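3',5'-cyclic-nucleotide phosphodiesterase 1 (Saccharomyces cerevisiae, PDB 4OJV) is a class-II cyclic-nucleotide phosphodiesterase, a dizinc member of the metallo-hydrolase superfamily related in fold to the metallo-beta-lactamases. Local coordinates at residues 203-208 / 231-236; 225-230 / 259-264. All blocks are in the same frame, centred on the assembly; numbering follows the deposited sequence.

Contact 1: 203-208 / 231-236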
ATOM      1  N   PRO A 203       6.561  -2.246  29.990  1.00 15.35           N
ATOM      2  CA  PRO A 203       7.228  -1.414  31.002  1.00 15.61           C
ATOM      3  C   PRO A 203       8.401  -0.650  30.380  1.00 15.24           C
ATOM      4  O   PRO A 203       9.566  -0.816  30.783  1.00 15.59           O
ATOM      5  CB  PRO A 203       7.687  -2.437  32.046  1.00 17.79           C
ATOM      6  CG  PRO A 203       7.889  -3.691  31.265  1.00 18.34           C
ATOM      7  CD  PRO A 203       6.846  -3.680  30.181  1.00 17.32           C
ATOM      8  N   TRP A 204       8.062   0.164  29.380  1.00 14.26           N
ATOM      9  CA  TRP A 204       9.030   0.893  28.571  1.00 13.36           C
ATOM     10  C   TRP A 204       8.775   2.365  28.585  1.00 13.06           C
ATOM     11  O   TRP A 204       7.629   2.810  28.680  1.00 16.06           O
ATOM     12  CB  TRP A 204       8.936   0.479  27.116  1.00 13.48           C
ATOM     13  CG  TRP A 204       9.253  -0.934  26.771  1.00 12.66           C
ATOM     14  CD1 TRP A 204       9.672  -1.973  27.597  1.00 12.73           C
ATOM     15  CD2 TRP A 204       9.178  -1.506  25.438  1.00 12.11           C
ATOM     16  NE1 TRP A 204       9.862  -3.127  26.876  1.00 12.45           N
ATOM     17  CE2 TRP A 204       9.575  -2.906  25.558  1.00 11.56           C
ATOM     18  CE3 TRP A 204       8.829  -1.004  24.187  1.00 12.95           C
ATOM     19  CZ2 TRP A 204       9.612  -3.754  24.457  1.00 12.02           C
ATOM     20  CZ3 TRP A 204       8.879  -1.866  23.090  1.00 12.68           C
ATOM     21  CH2 TRP A 204       9.262  -3.203  23.221  1.00 12.00           C
ATOM     22  N   ASP A 205       9.847   3.136  28.475  1.00 13.85           N
ATOM     23  CA  ASP A 205       9.758   4.559  28.179  1.00 14.38           C
ATOM     24  C   ASP A 205       9.832   4.758  26.673  1.00 13.63           C
ATOM     25  O   ASP A 205      10.520   4.006  25.977  1.00 14.37           O
ATOM     26  CB  ASP A 205      10.919   5.334  28.815  1.00 16.48           C
ATOM     27  CG  ASP A 205      10.940   5.251  30.327  1.00 18.22           C
ATOM     28  OD1 ASP A 205       9.874   5.107  30.958  1.00 16.88           O
ATOM     29  OD2 ASP A 205      12.051   5.366  30.880  1.00 20.00           O
ATOM     30  N   VAL A 206       9.131   5.777  26.188  1.00 13.24           N
ATOM     31  CA  VAL A 206       9.250   6.241  24.806  1.00 12.98           C
ATOM     32  C   VAL A 206       9.647   7.714  24.825  1.00 13.05           C
ATOM     33  O   VAL A 206       9.032   8.521  25.534  1.00 14.16           O
ATOM     34  CB  VAL A 206       7.968   5.974  23.968  1.00 13.96           C
ATOM     35  CG1 VAL A 206       6.735   6.640  24.566  1.00 16.55           C
ATOM     36  CG2 VAL A 206       8.171   6.384  22.513  1.00 14.98           C
ATOM     37  N   ILE A 207      10.684   8.051  24.058  1.00 13.09           N
ATOM     38  CA  ILE A 207      11.223   9.407  24.044  1.00 13.48           C
ATOM     39  C   ILE A 207      11.355   9.851  22.583  1.00 12.09           C
ATOM     40  O   ILE A 207      12.212   9.337  21.862  1.00 12.39           O
ATOM     41  CB  ILE A 207      12.600   9.516  24.759  1.00 14.07           C
ATOM     42  CG1 ILE A 207      12.694   8.562  25.968  1.00 16.63           C
ATOM     43  CG2 ILE A 207      12.857  10.964  25.155  1.00 15.94           C
ATOM     44  CD1 ILE A 207      14.087   8.438  26.559  1.00 17.53           C
ATOM     45  N   PRO A 208      10.498  10.789  22.142  1.00 12.30           N
ATOM     46  CA  PRO A 208      10.515  11.224  20.742  1.00 12.29           C
ATOM     47  C   PRO A 208      11.324  12.505  20.522  1.00 12.87           C
ATOM     48  O   PRO A 208      11.293  13.413  21.363  1.00 13.90           O
ATOM     49  CB  PRO A 208       9.037  11.490  20.463  1.00 12.29           C
ATOM     50  CG  PRO A 208       8.507  11.984  21.772  1.00 13.29           C
ATOM     51  CD  PRO A 208       9.301  11.285  22.850  1.00 12.65           C
ATOM     52  N   ARG A 231      12.992   2.554  25.706  1.00 12.75           N
ATOM     53  CA  ARG A 231      13.853   2.089  26.790  1.00 12.75           C
ATOM     54  C   ARG A 231      13.113   1.114  27.688  1.00 11.77           C
ATOM     55  O   ARG A 231      12.059   1.442  28.235  1.00 13.17           O
ATOM     56  CB  ARG A 231      14.372   3.269  27.607  1.00 13.78           C
ATOM     57  CG  ARG A 231      15.168   2.851  28.845  1.00 14.36           C
ATOM     58  CD  ARG A 231      15.910   4.022  29.469  1.00 16.49           C
ATOM     59  NE  ARG A 231      14.979   5.063  29.877  1.00 15.84           N
ATOM     60  CZ  ARG A 231      15.244   6.362  29.872  1.00 16.52           C
ATOM     61  NH1 ARG A 231      16.441   6.803  29.491  1.00 18.92           N
ATOM     62  NH2 ARG A 231      14.306   7.223  30.255  1.00 17.80           N
ATOM     63  N   ASP A 232      13.662  -0.087  27.831  1.00 12.53           N
ATOM     64  CA  ASP A 232      13.139  -1.037  28.801  1.00 13.18           C
ATOM     65  C   ASP A 232      13.588  -0.588  30.188  1.00 14.35           C
ATOM     66  O   ASP A 232      14.785  -0.521  30.453  1.00 15.05           O
ATOM     67  CB  ASP A 232      13.670  -2.434  28.521  1.00 14.36           C
ATOM     68  CG  ASP A 232      13.233  -3.428  29.560  1.00 15.07           C
ATOM     69  OD1 ASP A 232      12.021  -3.523  29.797  1.00 15.23           O
ATOM     70  OD2 ASP A 232      14.103  -4.091  30.148  1.00 16.66           O
ATOM     71  N   ARG A 233      12.641  -0.281  31.068  1.00 15.39           N
ATOM     72  CA  ARG A 233      13.009   0.290  32.362  1.00 17.27           C
ATOM     73  C   ARG A 233      13.809  -0.634  33.263  1.00 18.76           C
ATOM     74  O   ARG A 233      14.712  -0.174  33.964  1.00 23.69           O
ATOM     75  CB  ARG A 233      11.796   0.865  33.077  1.00 17.10           C
ATOM     76  CG  ARG A 233      11.374   2.207  32.505  1.00 20.23           C
ATOM     77  CD  ARG A 233      10.374   2.900  33.410  1.00 21.41           C
ATOM     78  NE  ARG A 233       9.162   2.100  33.569  1.00 21.77           N
ATOM     79  CZ  ARG A 233       8.121   2.126  32.743  1.00 21.96           C
ATOM     80  NH1 ARG A 233       8.128   2.913  31.680  1.00 21.12           N
ATOM     81  NH2 ARG A 233       7.065   1.358  32.989  1.00 22.27           N
ATOM     82  N   LYS A 234      13.523  -1.931  33.209  1.00 17.98           N
ATOM     83  CA  LYS A 234      14.230  -2.886  34.076  1.00 20.56           C
ATOM     84  C   LYS A 234      15.702  -3.037  33.696  1.00 21.82           C
ATOM     85  O   LYS A 234      16.592  -2.838  34.530  1.00 23.32           O
ATOM     86  CB  LYS A 234      13.547  -4.258  34.065  1.00 24.04           C
ATOM     87  CG  LYS A 234      14.230  -5.288  34.960  1.00 26.68           C
ATOM     88  CD  LYS A 234      13.568  -6.653  34.872  1.00 31.31           C
ATOM     89  CE  LYS A 234      14.143  -7.606  35.909  1.00 33.27           C
ATOM     90  NZ  LYS A 234      13.482  -8.938  35.871  1.00 37.17           N
ATOM     91  N   SER A 235      15.942  -3.388  32.435  1.00 18.80           N
ATOM     92  CA  SER A 235      17.288  -3.654  31.937  1.00 17.08           C
ATOM     93  C   SER A 235      18.060  -2.384  31.605  1.00 15.89           C
ATOM     94  O   SER A 235      19.290  -2.404  31.542  1.00 17.94           O
ATOM     95  CB  SER A 235      17.228  -4.547  30.695  1.00 17.10           C
ATOM     96  OG  SER A 235      16.699  -3.821  29.592  1.00 16.06           O
ATOM     97  N   LYS A 236      17.332  -1.295  31.359  1.00 16.24           N
ATOM     98  CA  LYS A 236      17.900  -0.034  30.856  1.00 15.68           C
ATOM     99  C   LYS A 236      18.352  -0.135  29.393  1.00 15.12           C
ATOM    100  O   LYS A 236      18.906   0.813  28.845  1.00 15.03           O
ATOM    101  CB  LYS A 236      19.025   0.515  31.762  1.00 17.98           C
ATOM    102  CG  LYS A 236      18.635   0.691  33.226  1.00 20.07           C
ATOM    103  CD  LYS A 236      17.466   1.644  33.406  1.00 24.77           C
ATOM    104  CE  LYS A 236      17.032   1.708  34.863  1.00 27.02           C
ATOM    105  NZ  LYS A 236      15.644   2.233  34.979  1.00 28.67           N
TER
HETATM  106  O   HOH W   1      11.046  -2.844  32.179  1.00 20.44           O
HETATM  107  O   HOH W   2      10.577  -5.408  28.524  1.00 15.65           O
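The guanidinium of R233 lies flat over the backbone of P203, with P203 C above one face. D205 OD1 sits at its edge, near its plane. On R231, I207 CD1 rests over one guanidinium face, while D205 OD2 lies in plane at the edge. The W204 ring has a water in plane at its edge; D232 OD1 comes obliquely to its CD1, 3.6 Å away, with ring and carboxylate planes nearly perpendicular.

These groups sit at the open end of an antiparallel beta hairpin, strands 204-215 and 222-232. D205 and R231 form a hydrogen-bonded pair: D205 N reaches R231 O at 2.8 Å and R231 N reaches D205 O at 2.9 Å. W204 and D232 are the next, non-hydrogen-bonded pair. Beyond the strand, R233 N bonds to P203 O, with an N-H...O angle of 169°.

The D205 carboxylate is shared by two arginines. D205 OD2 takes two bonds from R231, from NE at 3.1 Å and from NH2 at 3.0 Å. The D205 carboxylate and R231 guanidinium planes stand 87° apart. R231 leaves with CG anti to its backbone N, then bends at chi3 (60°), which turns NE and NH2 back onto the acid. R233 NH1 meets D205 OD1 at 2.9 Å from above the carboxylate plane. K198 makes a further salt bridge to OD1. Three positive groups surround one buried acid, which probably favours its charged form.

On the sheet face of W204 and D232, the polar link is by water. D232 OD2 turns to its own loop and accepts from S235 N, in an Asx motif, and from S235 OG. D232 OD1 is bridged to the indole: one water accepts from W204 NE1 at 2.9 Å and donates to D232 OD1 at 2.7 Å.

Contact 2: 225-230 / 259-264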
ATOM      1  N   SER A 225      10.436  15.040  10.729  1.00 10.58           N
ATOM      2  CA  SER A 225      10.278  13.634  11.023  1.00  9.99           C
ATOM      3  C   SER A 225      10.604  13.413  12.501  1.00 10.79           C
ATOM      4  O   SER A 225      10.773  14.387  13.256  1.00 11.79           O
ATOM      5  CB  SER A 225      11.167  12.827  10.077  1.00 11.29           C
ATOM      6  OG  SER A 225      11.010  11.427  10.227  1.00 11.52           O
ATOM      7  N   THR A 226      10.674  12.148  12.925  1.00 10.23           N
ATOM      8  CA  THR A 226      10.834  11.823  14.338  1.00 10.50           C
ATOM      9  C   THR A 226      11.764  10.636  14.485  1.00 11.14           C
ATOM     10  O   THR A 226      11.716   9.702  13.679  1.00 11.48           O
ATOM     11  CB  THR A 226       9.473  11.428  14.960  1.00 11.80           C
ATOM     12  OG1 THR A 226       8.451  12.333  14.526  1.00 12.39           O
ATOM     13  CG2 THR A 226       9.515  11.404  16.492  1.00 12.03           C
ATOM     14  N   PHE A 227      12.602  10.687  15.519  1.00 10.83           N
ATOM     15  CA  PHE A 227      13.331   9.528  16.020  1.00 11.16           C
ATOM     16  C   PHE A 227      12.685   9.130  17.346  1.00 10.67           C
ATOM     17  O   PHE A 227      12.386   9.995  18.183  1.00 12.51           O
ATOM     18  CB  PHE A 227      14.779   9.903  16.320  1.00 11.97           C
ATOM     19  CG  PHE A 227      15.697   9.993  15.113  1.00 11.43           C
ATOM     20  CD1 PHE A 227      15.243   9.960  13.790  1.00 11.14           C
ATOM     21  CD2 PHE A 227      17.065  10.148  15.332  1.00 12.62           C
ATOM     22  CE1 PHE A 227      16.142  10.054  12.731  1.00 11.74           C
ATOM     23  CE2 PHE A 227      17.959  10.247  14.281  1.00 13.04           C
ATOM     24  CZ  PHE A 227      17.501  10.200  12.978  1.00 12.22           C
ATOM     25  N   TYR A 228      12.465   7.835  17.536  1.00 10.71           N
ATOM     26  CA  TYR A 228      11.934   7.324  18.794  1.00 11.13           C
ATOM     27  C   TYR A 228      12.953   6.482  19.528  1.00 11.62           C
ATOM     28  O   TYR A 228      13.501   5.531  18.965  1.00 12.10           O
ATOM     29  CB  TYR A 228      10.709   6.453  18.523  1.00 10.89           C
ATOM     30  CG  TYR A 228       9.465   7.205  18.122  1.00 10.19           C
ATOM     31  CD1 TYR A 228       8.694   7.868  19.071  1.00 10.63           C
ATOM     32  CD2 TYR A 228       9.036   7.230  16.790  1.00 10.36           C
ATOM     33  CE1 TYR A 228       7.540   8.544  18.713  1.00 10.64           C
ATOM     34  CE2 TYR A 228       7.886   7.908  16.422  1.00 10.54           C
ATOM     35  CZ  TYR A 228       7.140   8.563  17.388  1.00 10.20           C
ATOM     36  OH  TYR A 228       5.989   9.252  17.071  1.00 11.32           O
ATOM     37  N   ILE A 229      13.184   6.818  20.795  1.00 11.67           N
ATOM     38  CA  ILE A 229      13.921   5.935  21.702  1.00 12.16           C
ATOM     39  C   ILE A 229      12.917   5.118  22.506  1.00 10.81           C
ATOM     40  O   ILE A 229      12.000   5.684  23.109  1.00 12.16           O
ATOM     41  CB  ILE A 229      14.829   6.707  22.687  1.00 12.24           C
ATOM     42  CG1 ILE A 229      15.746   7.675  21.928  1.00 13.47           C
ATOM     43  CG2 ILE A 229      15.618   5.730  23.566  1.00 13.85           C
ATOM     44  CD1 ILE A 229      16.591   8.566  22.817  1.00 14.37           C
ATOM     45  N   PHE A 230      13.089   3.799  22.508  1.00 10.46           N
ATOM     46  CA  PHE A 230      12.340   2.919  23.407  1.00 11.36           C
ATOM     47  C   PHE A 230      13.306   2.353  24.427  1.00 11.11           C
ATOM     48  O   PHE A 230      14.309   1.755  24.057  1.00 11.75           O
ATOM     49  CB  PHE A 230      11.623   1.798  22.644  1.00 11.79           C
ATOM     50  CG  PHE A 230      10.556   2.298  21.713  1.00 11.77           C
ATOM     51  CD1 PHE A 230      10.864   2.650  20.399  1.00 11.91           C
ATOM     52  CD2 PHE A 230       9.251   2.475  22.165  1.00 12.51           C
ATOM     53  CE1 PHE A 230       9.878   3.134  19.553  1.00 12.48           C
ATOM     54  CE2 PHE A 230       8.262   2.960  21.321  1.00 13.10           C
ATOM     55  CZ  PHE A 230       8.585   3.296  20.017  1.00 12.15           C
ATOM     56  N   GLU A 259      21.533  17.518  18.766  1.00 16.85           N
ATOM     57  CA  GLU A 259      20.739  17.412  19.991  1.00 18.21           C
ATOM     58  C   GLU A 259      20.421  15.947  20.293  1.00 16.72           C
ATOM     59  O   GLU A 259      20.549  15.493  21.432  1.00 17.04           O
ATOM     60  CB  GLU A 259      19.434  18.202  19.876  1.00 20.69           C
ATOM     61  CG  GLU A 259      19.593  19.711  19.804  1.00 24.10           C
ATOM     62  CD  GLU A 259      18.266  20.428  19.648  1.00 28.00           C
ATOM     63  OE1 GLU A 259      17.234  19.897  20.113  1.00 28.33           O
ATOM     64  OE2 GLU A 259      18.256  21.529  19.061  1.00 33.52           O
ATOM     65  N   PHE A 260      20.015  15.204  19.265  1.00 15.14           N
ATOM     66  CA  PHE A 260      19.662  13.812  19.455  1.00 14.25           C
ATOM     67  C   PHE A 260      20.857  12.960  19.892  1.00 13.79           C
ATOM     68  O   PHE A 260      20.771  12.234  20.892  1.00 14.06           O
ATOM     69  CB  PHE A 260      19.019  13.214  18.203  1.00 13.92           C
ATOM     70  CG  PHE A 260      18.616  11.785  18.396  1.00 12.81           C
ATOM     71  CD1 PHE A 260      17.478  11.487  19.145  1.00 12.79           C
ATOM     72  CD2 PHE A 260      19.396  10.742  17.916  1.00 13.31           C
ATOM     73  CE1 PHE A 260      17.106  10.172  19.374  1.00 12.20           C
ATOM     74  CE2 PHE A 260      19.033   9.429  18.145  1.00 13.40           C
ATOM     75  CZ  PHE A 260      17.891   9.146  18.877  1.00 13.20           C
ATOM     76  N   TRP A 261      21.963  13.032  19.148  1.00 14.18           N
ATOM     77  CA  TRP A 261      23.121  12.205  19.485  1.00 14.87           C
ATOM     78  C   TRP A 261      23.689  12.565  20.826  1.00 15.71           C
ATOM     79  O   TRP A 261      24.158  11.690  21.548  1.00 15.59           O
ATOM     80  CB  TRP A 261      24.216  12.273  18.426  1.00 14.74           C
ATOM     81  CG  TRP A 261      23.775  11.912  17.030  1.00 14.40           C
ATOM     82  CD1 TRP A 261      23.931  12.675  15.879  1.00 15.61           C
ATOM     83  CD2 TRP A 261      23.108  10.679  16.589  1.00 14.40           C
ATOM     84  NE1 TRP A 261      23.413  12.022  14.785  1.00 15.42           N
ATOM     85  CE2 TRP A 261      22.906  10.820  15.143  1.00 14.35           C
ATOM     86  CE3 TRP A 261      22.680   9.514  17.220  1.00 14.72           C
ATOM     87  CZ2 TRP A 261      22.291   9.830  14.386  1.00 16.07           C
ATOM     88  CZ3 TRP A 261      22.065   8.521  16.445  1.00 15.46           C
ATOM     89  CH2 TRP A 261      21.871   8.683  15.064  1.00 15.70           C
ATOM     90  N   SER A 262      23.643  13.853  21.164  1.00 15.97           N
ATOM     91  CA  SER A 262      24.104  14.314  22.475  1.00 16.37           C
ATOM     92  C   SER A 262      23.263  13.696  23.587  1.00 16.62           C
ATOM     93  O   SER A 262      23.797  13.227  24.594  1.00 18.15           O
ATOM     94  CB  SER A 262      24.073  15.839  22.560  1.00 18.80           C
ATOM     95  OG  SER A 262      24.999  16.415  21.654  1.00 24.47           O
ATOM     96  N   TYR A 263      21.946  13.667  23.392  1.00 16.46           N
ATOM     97  CA  TYR A 263      21.048  13.061  24.369  1.00 15.33           C
ATOM     98  C   TYR A 263      21.346  11.572  24.542  1.00 15.95           C
ATOM     99  O   TYR A 263      21.412  11.069  25.668  1.00 16.56           O
ATOM    100  CB  TYR A 263      19.589  13.269  23.951  1.00 16.56           C
ATOM    101  CG  TYR A 263      18.573  12.808  24.975  1.00 16.37           C
ATOM    102  CD1 TYR A 263      18.198  11.469  25.060  1.00 15.88           C
ATOM    103  CD2 TYR A 263      17.975  13.715  25.848  1.00 18.40           C
ATOM    104  CE1 TYR A 263      17.269  11.041  25.994  1.00 16.20           C
ATOM    105  CE2 TYR A 263      17.041  13.296  26.787  1.00 18.87           C
ATOM    106  CZ  TYR A 263      16.689  11.959  26.854  1.00 17.09           C
ATOM    107  OH  TYR A 263      15.762  11.536  27.782  1.00 19.49           O
ATOM    108  N   VAL A 264      21.536  10.869  23.425  1.00 14.31           N
ATOM    109  CA  VAL A 264      21.850   9.445  23.457  1.00 14.70           C
ATOM    110  C   VAL A 264      23.159   9.194  24.218  1.00 16.04           C
ATOM    111  O   VAL A 264      23.198   8.370  25.138  1.00 15.75           O
ATOM    112  CB  VAL A 264      21.908   8.857  22.026  1.00 14.56           C
ATOM    113  CG1 VAL A 264      22.441   7.436  22.033  1.00 15.05           C
ATOM    114  CG2 VAL A 264      20.531   8.904  21.374  1.00 15.02           C
TER
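F227 drives one corner of its ring into the face of F260. Its CD2 lies over the centre of the F260 ring, 3.5 Å from F260 CE2. The pair is T-shaped, with centroids 4.9 Å apart and planes at 87°. F227 CB sits over the same face in a CH-pi contact. V264 CG2, one helical turn on, lies against the opposite face, toward its rim, so the ring is packed from both sides. F260 can enter this slot because CG is anti to its backbone N (chi1 -178°), which points the ring off the helix at the strand.

I229 meets the next hollow. Its CG1 lies 3.8 Å from F260 CE1. Its tip, CD1, sits at the mouth of the hollow formed by F260, Y263 and V264, 4.0 Å from Y263 CD1. At the other end W261 CH2 brushes F227 CE2, while W261 NE1 bonds away to E303. F209, on the neighbouring strand, gives F260 another edge-to-face partner.

The axes of segments 225-230 and 259-264 run parallel within 4°, 11.2 Å apart at closest approach. Helix 256-267 links parallel strands 238-242 and 273-279 and covers this sheet, consistent with the alpha-beta-beta-alpha sandwich of the metallo-beta-lactamase fold.

Contacts 1 and 2 share strand 222-232, and their centres are about 13 Å apart. Contact 1 takes the end of the strand and pairs it edge to edge within the sheet. Contact 2 takes its middle and packs it against a helix. They meet where I207 N and I229 O, 2.9 Å apart, form a probable hydrogen bond. On the helix side I207 CD1 also packs against Y263 OH at 3.7 Å; elsewhere V206 CG2 meets F230 CE2 at 3.6 Å. Contact 2 is near the metal site: the F227 side chain is about 11 Å from a zinc ion. S225 touches H128, a zinc ligand, and S225 OG makes a weak hydrogen bond to O of D244, which binds both zincs.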